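Long-range contacts in polysaccharide biosynthesis protein CapD (Bacillus thuringiensis HD-771, PDB 6BWC), which is required for CMP-pseudaminic acid biosynthesis, probably modifying UDP-N-acetylglucosamine with bound NADP as a member of the short-chain dehydrogenase/reductase family: residues C[3-7]-C[215-219]; C[85-89]-C[103-107]; C[109-113]-C[146-150]. The protein carries 2 engineered substitutions. All coordinates share one frame; numbering follows the deposited sequence.

Contact 1: C[3-7]-C[215-219]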
loop_
_atom_site.group_PDB
_atom_site.type_symbol
_atom_site.label_atom_id
_atom_site.label_comp_id
_atom_site.label_asym_id
_atom_site.label_seq_id
_atom_site.Cartn_x
_atom_site.Cartn_y
_atom_site.Cartn_z
ATOM N N MET C 3 -43.064 3.614 -4.511
ATOM C CA MET C 3 -42.848 2.760 -5.748
ATOM C C MET C 3 -41.540 1.881 -5.634
ATOM O O MET C 3 -41.517 0.937 -4.826
ATOM C CB MET C 3 -42.955 3.661 -7.037
ATOM C CG MET C 3 -43.131 2.970 -8.414
ATOM S SD MET C 3 -41.740 3.108 -9.598
ATOM C CE MET C 3 -42.589 3.607 -11.099
ATOM N N PHE C 4 -40.466 2.220 -6.369
ATOM C CA PHE C 4 -39.275 1.366 -6.573
ATOM C C PHE C 4 -38.355 1.220 -5.331
ATOM O O PHE C 4 -37.816 0.134 -5.067
ATOM C CB PHE C 4 -38.474 1.927 -7.772
ATOM C CG PHE C 4 -37.295 1.071 -8.221
ATOM C CD1 PHE C 4 -37.471 0.009 -9.115
ATOM C CD2 PHE C 4 -35.995 1.376 -7.808
ATOM C CE1 PHE C 4 -36.387 -0.744 -9.555
ATOM C CE2 PHE C 4 -34.911 0.618 -8.228
ATOM C CZ PHE C 4 -35.107 -0.442 -9.109
ATOM N N PHE C 5 -38.157 2.306 -4.586
ATOM C CA PHE C 5 -37.195 2.311 -3.485
ATOM C C PHE C 5 -37.838 1.990 -2.141
ATOM O O PHE C 5 -37.142 1.939 -1.118
ATOM C CB PHE C 5 -36.470 3.647 -3.419
ATOM C CG PHE C 5 -35.572 3.917 -4.604
ATOM C CD1 PHE C 5 -34.489 3.085 -4.878
ATOM C CD2 PHE C 5 -35.783 5.031 -5.429
ATOM C CE1 PHE C 5 -33.639 3.342 -5.952
ATOM C CE2 PHE C 5 -34.940 5.290 -6.501
ATOM C CZ PHE C 5 -33.865 4.442 -6.767
ATOM N N LYS C 6 -39.158 1.773 -2.153
ATOM C CA LYS C 6 -39.917 1.287 -1.005
ATOM C C LYS C 6 -39.123 0.227 -0.277
ATOM O O LYS C 6 -38.873 -0.842 -0.797
ATOM C CB LYS C 6 -41.256 0.694 -1.477
ATOM C CG LYS C 6 -42.188 0.178 -0.377
ATOM C CD LYS C 6 -42.956 1.312 0.298
ATOM C CE LYS C 6 -43.947 0.804 1.342
ATOM N NZ LYS C 6 -45.004 -0.085 0.775
ATOM N N ASP C 7 -38.717 0.557 0.937
ATOM C CA ASP C 7 -38.104 -0.389 1.837
ATOM C C ASP C 7 -36.784 -0.981 1.376
ATOM O O ASP C 7 -36.451 -2.115 1.721
ATOM C CB ASP C 7 -39.120 -1.468 2.188
ATOM C CG ASP C 7 -39.586 -1.330 3.582
ATOM O OD1 ASP C 7 -40.285 -0.311 3.857
ATOM O OD2 ASP C 7 -39.190 -2.206 4.404
ATOM N N ILE C 215 -32.166 8.859 -11.528
ATOM C CA ILE C 215 -33.172 7.991 -10.906
ATOM C C ILE C 215 -33.859 7.023 -11.920
ATOM O O ILE C 215 -33.983 5.822 -11.620
ATOM C CB ILE C 215 -34.171 8.833 -10.069
ATOM C CG1 ILE C 215 -33.527 9.210 -8.746
ATOM C CG2 ILE C 215 -35.459 8.077 -9.788
ATOM C CD1 ILE C 215 -34.213 10.345 -8.031
ATOM N N GLU C 216 -34.277 7.519 -13.098
ATOM C CA GLU C 216 -34.848 6.632 -14.177
ATOM C C GLU C 216 -33.902 5.520 -14.588
ATOM O O GLU C 216 -34.280 4.347 -14.620
ATOM C CB GLU C 216 -35.235 7.393 -15.453
ATOM C CG GLU C 216 -36.730 7.435 -15.697
ATOM C CD GLU C 216 -37.265 6.197 -16.411
ATOM O OE1 GLU C 216 -36.760 5.891 -17.508
ATOM O OE2 GLU C 216 -38.217 5.553 -15.908
ATOM N N ALA C 217 -32.670 5.907 -14.896
ATOM C CA ALA C 217 -31.635 4.949 -15.260
ATOM C C ALA C 217 -31.367 3.954 -14.135
ATOM O O ALA C 217 -30.993 2.830 -14.404
ATOM C CB ALA C 217 -30.357 5.672 -15.658
ATOM N N MET C 218 -31.547 4.376 -12.881
ATOM C CA MET C 218 -31.488 3.448 -11.733
ATOM C C MET C 218 -32.543 2.336 -11.855
ATOM O O MET C 218 -32.242 1.165 -11.658
ATOM C CB MET C 218 -31.719 4.197 -10.416
ATOM C CG MET C 218 -30.749 3.865 -9.302
ATOM S SD MET C 218 -29.945 2.256 -9.259
ATOM C CE MET C 218 -28.512 2.795 -8.348
ATOM N N LYS C 219 -33.770 2.745 -12.196
ATOM C CA LYS C 219 -34.933 1.865 -12.272
ATOM C C LYS C 219 -34.978 1.004 -13.524
ATOM O O LYS C 219 -35.349 -0.157 -13.453
ATOM C CB LYS C 219 -36.216 2.704 -12.227
ATOM C CG LYS C 219 -36.503 3.410 -10.905
ATOM C CD LYS C 219 -36.984 4.846 -11.119
ATOM C CE LYS C 219 -38.321 5.154 -10.460
ATOM N NZ LYS C 219 -38.237 5.401 -8.993
#
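Met3 opens the contact with its sulfur: SD lies 4.1 Å from Lys219 CE, an approach to the last carbon of the lysine chain, next to its ammonium group. Phe4 follows with its ring. Phe4 CG, anti to its own N (chi1 -173°), swings the ring toward the helix, where Lys219 CG lies over one face, 3.8 Å from the ring centroid and 19° off the normal, which meets the geometry of a CH-pi contact. Phe5 CE1 lies at the edge of that same ring, while Phe4 CD2 sits above a face of Phe5. Phe5 in turn meets the helix through its own rim: CZ is 4.1 Å from Met218 CG and CE2 4.3 Å from Ile215 CG2, both near the ring plane. The bent chain of Lys219 thus runs past the two aromatic residues, and its NZ makes a salt bridge with Glu30, whose carboxylate also accepts a hydrogen bond from Phe5 N. At Asp7 the chain turns to backbone bonding with Lys31. The N-terminal loop, which leads into strand 9-13, is therefore packed on the Rossmann-type domain, against helix 207-220, with Phe5 reaching Val27 of helix 18-29 and Tyr81 and Phe83 of strand 81-84.

Contact 2: C[85-89]-C[103-107]. With NAP (NADP nicotinamide-adenine-dinucleotide phosphate), chain N.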
loop_
_atom_site.group_PDB
_atom_site.type_symbol
_atom_site.label_atom_id
_atom_site.label_comp_id
_atom_site.label_asym_id
_atom_site.label_seq_id
_atom_site.Cartn_x
_atom_site.Cartn_y
_atom_site.Cartn_z
ATOM N N VAL C 85 -21.894 9.624 -7.514
ATOM C CA VAL C 85 -22.034 11.030 -7.886
ATOM C C VAL C 85 -20.821 11.918 -7.439
ATOM O O VAL C 85 -20.686 13.085 -7.869
ATOM C CB VAL C 85 -23.361 11.550 -7.294
ATOM C CG1 VAL C 85 -23.800 12.847 -7.969
ATOM C CG2 VAL C 85 -24.448 10.498 -7.462
ATOM N N ALA C 86 -19.926 11.371 -6.598
ATOM C CA ALA C 86 -18.646 12.032 -6.273
ATOM C C ALA C 86 -17.633 12.063 -7.444
ATOM O O ALA C 86 -17.557 11.110 -8.257
ATOM C CB ALA C 86 -18.017 11.404 -5.033
ATOM N N ALA C 87 -16.875 13.176 -7.489
ATOM C CA ALA C 87 -15.862 13.497 -8.521
ATOM C C ALA C 87 -15.333 14.921 -8.371
ATOM O O ALA C 87 -15.961 15.802 -7.779
ATOM C CB ALA C 87 -16.409 13.334 -9.935
ATOM N N MET C 88 -14.159 15.138 -8.938
ATOM C CA MET C 88 -13.711 16.489 -9.232
ATOM C C MET C 88 -14.262 16.774 -10.611
ATOM O O MET C 88 -13.936 16.043 -11.554
ATOM C CB MET C 88 -12.185 16.591 -9.234
ATOM C CG MET C 88 -11.574 16.571 -7.844
ATOM S SD MET C 88 -9.813 16.334 -7.950
ATOM C CE MET C 88 -9.336 17.935 -8.576
ATOM N N LYS C 89 -15.088 17.817 -10.700
ATOM C CA LYS C 89 -15.878 18.155 -11.877
ATOM C C LYS C 89 -15.478 19.471 -12.523
ATOM O O LYS C 89 -16.196 19.953 -13.404
ATOM C CB LYS C 89 -17.351 18.279 -11.466
ATOM C CG LYS C 89 -17.704 19.452 -10.517
ATOM C CD LYS C 89 -19.203 19.713 -10.520
ATOM C CE LYS C 89 -19.560 20.914 -9.674
ATOM N NZ LYS C 89 -20.950 21.389 -9.942
ATOM N N LEU C 103 -7.067 10.033 -9.087
ATOM C CA LEU C 103 -7.445 9.295 -7.890
ATOM C C LEU C 103 -8.974 9.348 -7.665
ATOM O O LEU C 103 -9.626 8.323 -7.487
ATOM C CB LEU C 103 -6.668 9.799 -6.652
ATOM C CG LEU C 103 -5.120 9.624 -6.640
ATOM C CD1 LEU C 103 -4.466 10.159 -5.375
ATOM C CD2 LEU C 103 -4.715 8.176 -6.835
ATOM N N THR C 104 -9.553 10.530 -7.736
ATOM C CA THR C 104 -10.966 10.679 -7.459
ATOM C C THR C 104 -11.833 10.141 -8.621
ATOM O O THR C 104 -12.761 9.347 -8.385
ATOM C CB THR C 104 -11.261 12.151 -7.089
ATOM O OG1 THR C 104 -10.504 12.514 -5.919
ATOM C CG2 THR C 104 -12.742 12.380 -6.794
ATOM N N ASN C 105 -11.530 10.546 -9.860
ATOM C CA ASN C 105 -12.368 10.179 -11.008
ATOM C C ASN C 105 -12.160 8.744 -11.571
ATOM O O ASN C 105 -13.145 8.116 -11.995
ATOM C CB ASN C 105 -12.263 11.224 -12.142
ATOM C CG ASN C 105 -12.852 12.597 -11.765
ATOM O OD1 ASN C 105 -13.410 12.788 -10.686
ATOM N ND2 ASN C 105 -12.724 13.567 -12.680
ATOM N N ILE C 106 -10.916 8.226 -11.583
ATOM C CA ILE C 106 -10.637 6.848 -12.081
ATOM C C ILE C 106 -10.530 5.839 -10.934
ATOM O O ILE C 106 -11.403 4.951 -10.812
ATOM C CB ILE C 106 -9.364 6.774 -12.971
ATOM C CG1 ILE C 106 -9.496 7.713 -14.174
ATOM C CG2 ILE C 106 -9.108 5.341 -13.457
ATOM C CD1 ILE C 106 -8.205 7.946 -14.923
ATOM N N PHE C 107 -9.493 5.988 -10.093
ATOM C CA PHE C 107 -9.180 5.015 -9.029
ATOM C C PHE C 107 -10.361 4.840 -8.095
ATOM O O PHE C 107 -10.662 3.718 -7.681
ATOM C CB PHE C 107 -7.885 5.375 -8.246
ATOM C CG PHE C 107 -7.558 4.431 -7.071
ATOM C CD1 PHE C 107 -7.437 3.039 -7.258
ATOM C CD2 PHE C 107 -7.371 4.934 -5.763
ATOM C CE1 PHE C 107 -7.144 2.176 -6.197
ATOM C CE2 PHE C 107 -7.059 4.071 -4.697
ATOM C CZ PHE C 107 -6.939 2.693 -4.918
HETATM P PA NAP N . -20.614 18.667 -6.450
HETATM O O1A NAP N . -21.667 19.626 -5.972
HETATM O O2A NAP N . -19.203 19.140 -6.375
HETATM O O5B NAP N . -20.753 17.276 -5.688
HETATM C C5B NAP N . -19.591 16.476 -5.455
HETATM C C4B NAP N . -19.881 15.476 -4.340
HETATM O O4B NAP N . -18.843 14.510 -4.180
HETATM C C3B NAP N . -19.955 16.187 -3.016
HETATM O O3B NAP N . -20.900 15.437 -2.257
HETATM C C2B NAP N . -18.548 16.078 -2.487
HETATM O O2B NAP N . -18.573 16.315 -1.095
HETATM C C1B NAP N . -18.179 14.658 -2.919
HETATM N N9A NAP N . -16.741 14.269 -3.116
HETATM C C8A NAP N . -15.737 14.897 -3.797
HETATM N N7A NAP N . -14.562 14.181 -3.764
HETATM C C5A NAP N . -14.814 13.067 -3.055
HETATM C C6A NAP N . -14.066 11.867 -2.603
HETATM N N6A NAP N . -12.772 11.683 -2.902
HETATM N N1A NAP N . -14.713 10.938 -1.880
HETATM C C2A NAP N . -16.009 11.062 -1.542
HETATM N N3A NAP N . -16.753 12.119 -1.904
HETATM C C4A NAP N . -16.235 13.132 -2.643
HETATM O O3 NAP N . -20.895 18.146 -7.952
HETATM P PN NAP N . -22.321 18.001 -8.709
HETATM O O1N NAP N . -23.413 17.499 -7.774
HETATM O O2N NAP N . -22.538 19.222 -9.549
HETATM O O5D NAP N . -21.983 16.885 -9.790
HETATM C C5D NAP N . -22.121 15.532 -9.436
HETATM C C4D NAP N . -21.620 14.642 -10.569
HETATM O O4D NAP N . -22.203 15.116 -11.790
HETATM C C3D NAP N . -20.102 14.560 -10.807
HETATM O O3D NAP N . -19.740 13.184 -10.953
HETATM C C2D NAP N . -19.857 15.306 -12.098
HETATM O O2D NAP N . -18.792 14.743 -12.870
HETATM C C1D NAP N . -21.200 15.156 -12.812
HETATM N N1N NAP N . -21.517 16.224 -13.768
HETATM C C2N NAP N . -21.868 17.427 -13.285
HETATM C C3N NAP N . -22.191 18.505 -14.089
HETATM C C7N NAP N . -22.547 19.846 -13.548
HETATM O O7N NAP N . -22.640 20.784 -14.341
HETATM N N7N NAP N . -22.735 20.050 -12.242
HETATM C C4N NAP N . -22.195 18.321 -15.562
HETATM C C5N NAP N . -21.789 16.975 -15.981
HETATM C C6N NAP N . -21.489 15.971 -15.076
HETATM P P2B NAP N . -17.231 16.672 -0.276
HETATM O O1X NAP N . -17.859 17.120 1.031
HETATM O O2X NAP N . -16.489 15.365 -0.099
HETATM O O3X NAP N . -16.472 17.746 -1.091
#
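The carboxamide of Asn105 meets the backbone of Met88 within its own plane, and the adenine of NADP has the methyl group of Ala86 above its ring system, CB being 3.4 Å from C4A. The two segments belong to a Rossmann fold of the short-chain dehydrogenase/reductase type: residues 85-89 form the loop that leaves parallel strand 81-84, and Asn105 projects from helix 98-118.

Two hydrogen bonds define the pairing. Met88 N donates to Asn105 OD1 over 3.0 Å, arriving on a lone pair in the carbonyl plane, although with an N-H...O angle of 139° it is bent. The return bond is straighter, Asn105 ND2 to Met88 O at 3.0 Å and 162°, and the acceptor is only 1° out of the amide plane. One side chain therefore satisfies both the N-H and the C=O of the same residue, as a neighbouring strand might, and the two bonds together fix the rotation of the carboxamide. ND2 has a further partner in Thr142 OG1 on helix 138-156, so the amide links three parts of the fold.

Thr104, the residue before it, packs its methyl group against the loop, CG2 lying 3.7 Å from Ala87 CA. Its hydroxyl is engaged elsewhere, by Arg67 NE.

The loop held in this way lines the NADP site, and so probably bears on how the cofactor sits. Val85 CG1 stands 3.5 Å from C5D of the NADP. Lys89 is turned away from the helix and has a second ligand in reach through its carbonyl oxygen, which bonds O3' of UDP-N-acetylglucosamine. Beyond CG its chain is extended, and NZ, which also bonds Arg176 O, reaches phosphate oxygen O2N of NADP in a 2.7 Å hydrogen bond.

Contact 3: C[109-113]-C[146-150]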
loop_
_atom_site.group_PDB
_atom_site.type_symbol
_atom_site.label_atom_id
_atom_site.label_comp_id
_atom_site.label_asym_id
_atom_site.label_seq_id
_atom_site.Cartn_x
_atom_site.Cartn_y
_atom_site.Cartn_z
ATOM N N THR C 109 -13.623 5.378 -8.978
ATOM C CA THR C 109 -14.646 4.644 -9.695
ATOM C C THR C 109 -14.331 3.143 -9.591
ATOM O O THR C 109 -15.236 2.340 -9.354
ATOM C CB THR C 109 -14.784 5.090 -11.171
ATOM O OG1 THR C 109 -14.987 6.502 -11.241
ATOM C CG2 THR C 109 -15.964 4.398 -11.866
ATOM N N GLN C 110 -13.067 2.743 -9.728
ATOM C CA GLN C 110 -12.756 1.311 -9.550
ATOM C C GLN C 110 -13.075 0.791 -8.188
ATOM O O GLN C 110 -13.608 -0.300 -8.071
ATOM C CB GLN C 110 -11.305 0.975 -9.826
ATOM C CG GLN C 110 -11.107 0.687 -11.286
ATOM C CD GLN C 110 -11.641 -0.665 -11.696
ATOM O OE1 GLN C 110 -11.056 -1.692 -11.335
ATOM N NE2 GLN C 110 -12.727 -0.673 -12.500
ATOM N N ASN C 111 -12.731 1.555 -7.161
ATOM C CA ASN C 111 -13.093 1.166 -5.812
ATOM C C ASN C 111 -14.612 0.920 -5.704
ATOM O O ASN C 111 -15.003 -0.113 -5.176
ATOM C CB ASN C 111 -12.592 2.181 -4.766
ATOM C CG ASN C 111 -11.081 2.142 -4.578
ATOM O OD1 ASN C 111 -10.431 1.102 -4.834
ATOM N ND2 ASN C 111 -10.499 3.287 -4.130
ATOM N N VAL C 112 -15.444 1.818 -6.244
ATOM C CA VAL C 112 -16.889 1.592 -6.270
ATOM C C VAL C 112 -17.229 0.232 -6.923
ATOM O O VAL C 112 -17.908 -0.615 -6.322
ATOM C CB VAL C 112 -17.619 2.760 -6.977
ATOM C CG1 VAL C 112 -19.057 2.418 -7.354
ATOM C CG2 VAL C 112 -17.608 3.980 -6.081
ATOM N N ILE C 113 -16.730 0.030 -8.137
ATOM C CA ILE C 113 -17.036 -1.158 -8.936
ATOM C C ILE C 113 -16.685 -2.459 -8.195
ATOM O O ILE C 113 -17.514 -3.379 -8.071
ATOM C CB ILE C 113 -16.318 -1.071 -10.313
ATOM C CG1 ILE C 113 -17.000 0.024 -11.160
ATOM C CG2 ILE C 113 -16.353 -2.413 -11.056
ATOM C CD1 ILE C 113 -16.222 0.529 -12.355
ATOM N N ALA C 146 -13.491 6.522 -16.738
ATOM C CA ALA C 146 -14.547 6.050 -15.824
ATOM C C ALA C 146 -15.679 5.343 -16.573
ATOM O O ALA C 146 -15.890 4.159 -16.356
ATOM C CB ALA C 146 -15.090 7.191 -14.993
ATOM N N GLU C 147 -16.365 6.053 -17.480
ATOM C CA GLU C 147 -17.290 5.430 -18.449
ATOM C C GLU C 147 -16.839 4.057 -18.940
ATOM O O GLU C 147 -17.640 3.101 -19.002
ATOM C CB GLU C 147 -17.469 6.331 -19.667
ATOM C CG GLU C 147 -18.481 7.453 -19.437
ATOM C CD GLU C 147 -19.188 7.902 -20.696
ATOM O OE1 GLU C 147 -19.568 7.032 -21.505
ATOM O OE2 GLU C 147 -19.383 9.121 -20.854
ATOM N N ARG C 148 -15.552 3.985 -19.281
ATOM C CA ARG C 148 -14.928 2.738 -19.728
ATOM C C ARG C 148 -14.804 1.652 -18.670
ATOM O O ARG C 148 -15.082 0.481 -18.967
ATOM C CB ARG C 148 -13.568 3.011 -20.388
ATOM C CG ARG C 148 -13.566 2.872 -21.896
ATOM C CD ARG C 148 -14.793 3.459 -22.571
ATOM N NE ARG C 148 -14.481 3.833 -23.946
ATOM C CZ ARG C 148 -15.198 4.670 -24.690
ATOM N NH1 ARG C 148 -14.798 4.972 -25.922
ATOM N NH2 ARG C 148 -16.312 5.221 -24.213
ATOM N N LEU C 149 -14.376 2.023 -17.466
ATOM C CA LEU C 149 -14.410 1.102 -16.316
ATOM C C LEU C 149 -15.809 0.514 -16.078
ATOM O O LEU C 149 -15.975 -0.662 -15.794
ATOM C CB LEU C 149 -14.008 1.823 -15.042
ATOM C CG LEU C 149 -12.586 1.824 -14.540
ATOM C CD1 LEU C 149 -11.546 1.569 -15.611
ATOM C CD2 LEU C 149 -12.357 3.171 -13.869
ATOM N N ILE C 150 -16.816 1.355 -16.187
ATOM C CA ILE C 150 -18.195 0.937 -15.975
ATOM C C ILE C 150 -18.644 -0.138 -16.967
ATOM O O ILE C 150 -19.211 -1.136 -16.543
ATOM C CB ILE C 150 -19.140 2.171 -15.976
ATOM C CG1 ILE C 150 -18.886 3.017 -14.702
ATOM C CG2 ILE C 150 -20.614 1.762 -16.099
ATOM C CD1 ILE C 150 -19.391 2.399 -13.396
#
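Thr109 and Ala146 stand opposite each other where two helices run side by side: the axes of the two short segments approach to 10.0 Å, cross at -16° and point the same way, and the CA atoms of this pair are 6.3 Å apart.

Ile113 carries the far end of the interface. Its CG1 is anti to the carbonyl carbon and its chain continues extended (chi2 163°), which puts CD1 across the gap; there it lies 3.7 Å from Leu149 CB and 3.8 Å from Ile150 CD1, so that one methyl group is shared by two neighbouring residues of the other helix. Gln110, bent at chi2, crosses Leu149 at about a right angle, and both its CG and its amide NE2 lie against Leu149 CG. At the near end the side chains are small: Thr109 OG1 comes within 3.8 Å of Ala146 CB, and Thr109 CB lies 4.1 Å from Leu149 CD2. That hydroxyl is bonded to Asn105 O and His84 NE2.

Helices 98-118 and 138-156 lie together against the central sheet of the Rossmann fold, each being a connection between successive parallel strands. Phe126 of strand 123-129 touches Thr109, Ala146 and Ile150, and Phe164 of strand 163-169 touches Ile113 and Ile150. Phe99 and Pro98 of a neighbouring subunit pack on Gln110 and Leu149, so this helix pair also faces another copy in the six-chain assembly, as the corresponding helices often do in this family.

No hydrogen bond joins the two segments. Apart from the Gln110 amide resting on Leu149, apolar branches meet at van der Waals distances while the threonine hydroxyl finds its partners in its own helix and in strand 81-84, which implies that the helices are matched here by side-chain shape and not by directional bonds.

How the contacts relate
Contacts 2 and 3 share helix 98-118 and lie with centres 10 Å apart; they touch where Ile106 O meets Leu149 CD2 at 3.7 Å. A second touch brings Asn105 O to 3.7 Å from Ala146 CB. Contact 2 borders the bound NADP, whereas in contact 3 the side chain of Thr109 remains about 8 Å from that cofactor. Contact 1 is remote, its centre 24 Å from that of contact 2 and 22 Å from that of contact 3; the Ile215 side chain is about 13 Å from NADP. Along the chain, 3-7 with 215-219 encloses both other contacts, which follow one another in series. Both 2 and 3 also reach the same neighbouring subunit.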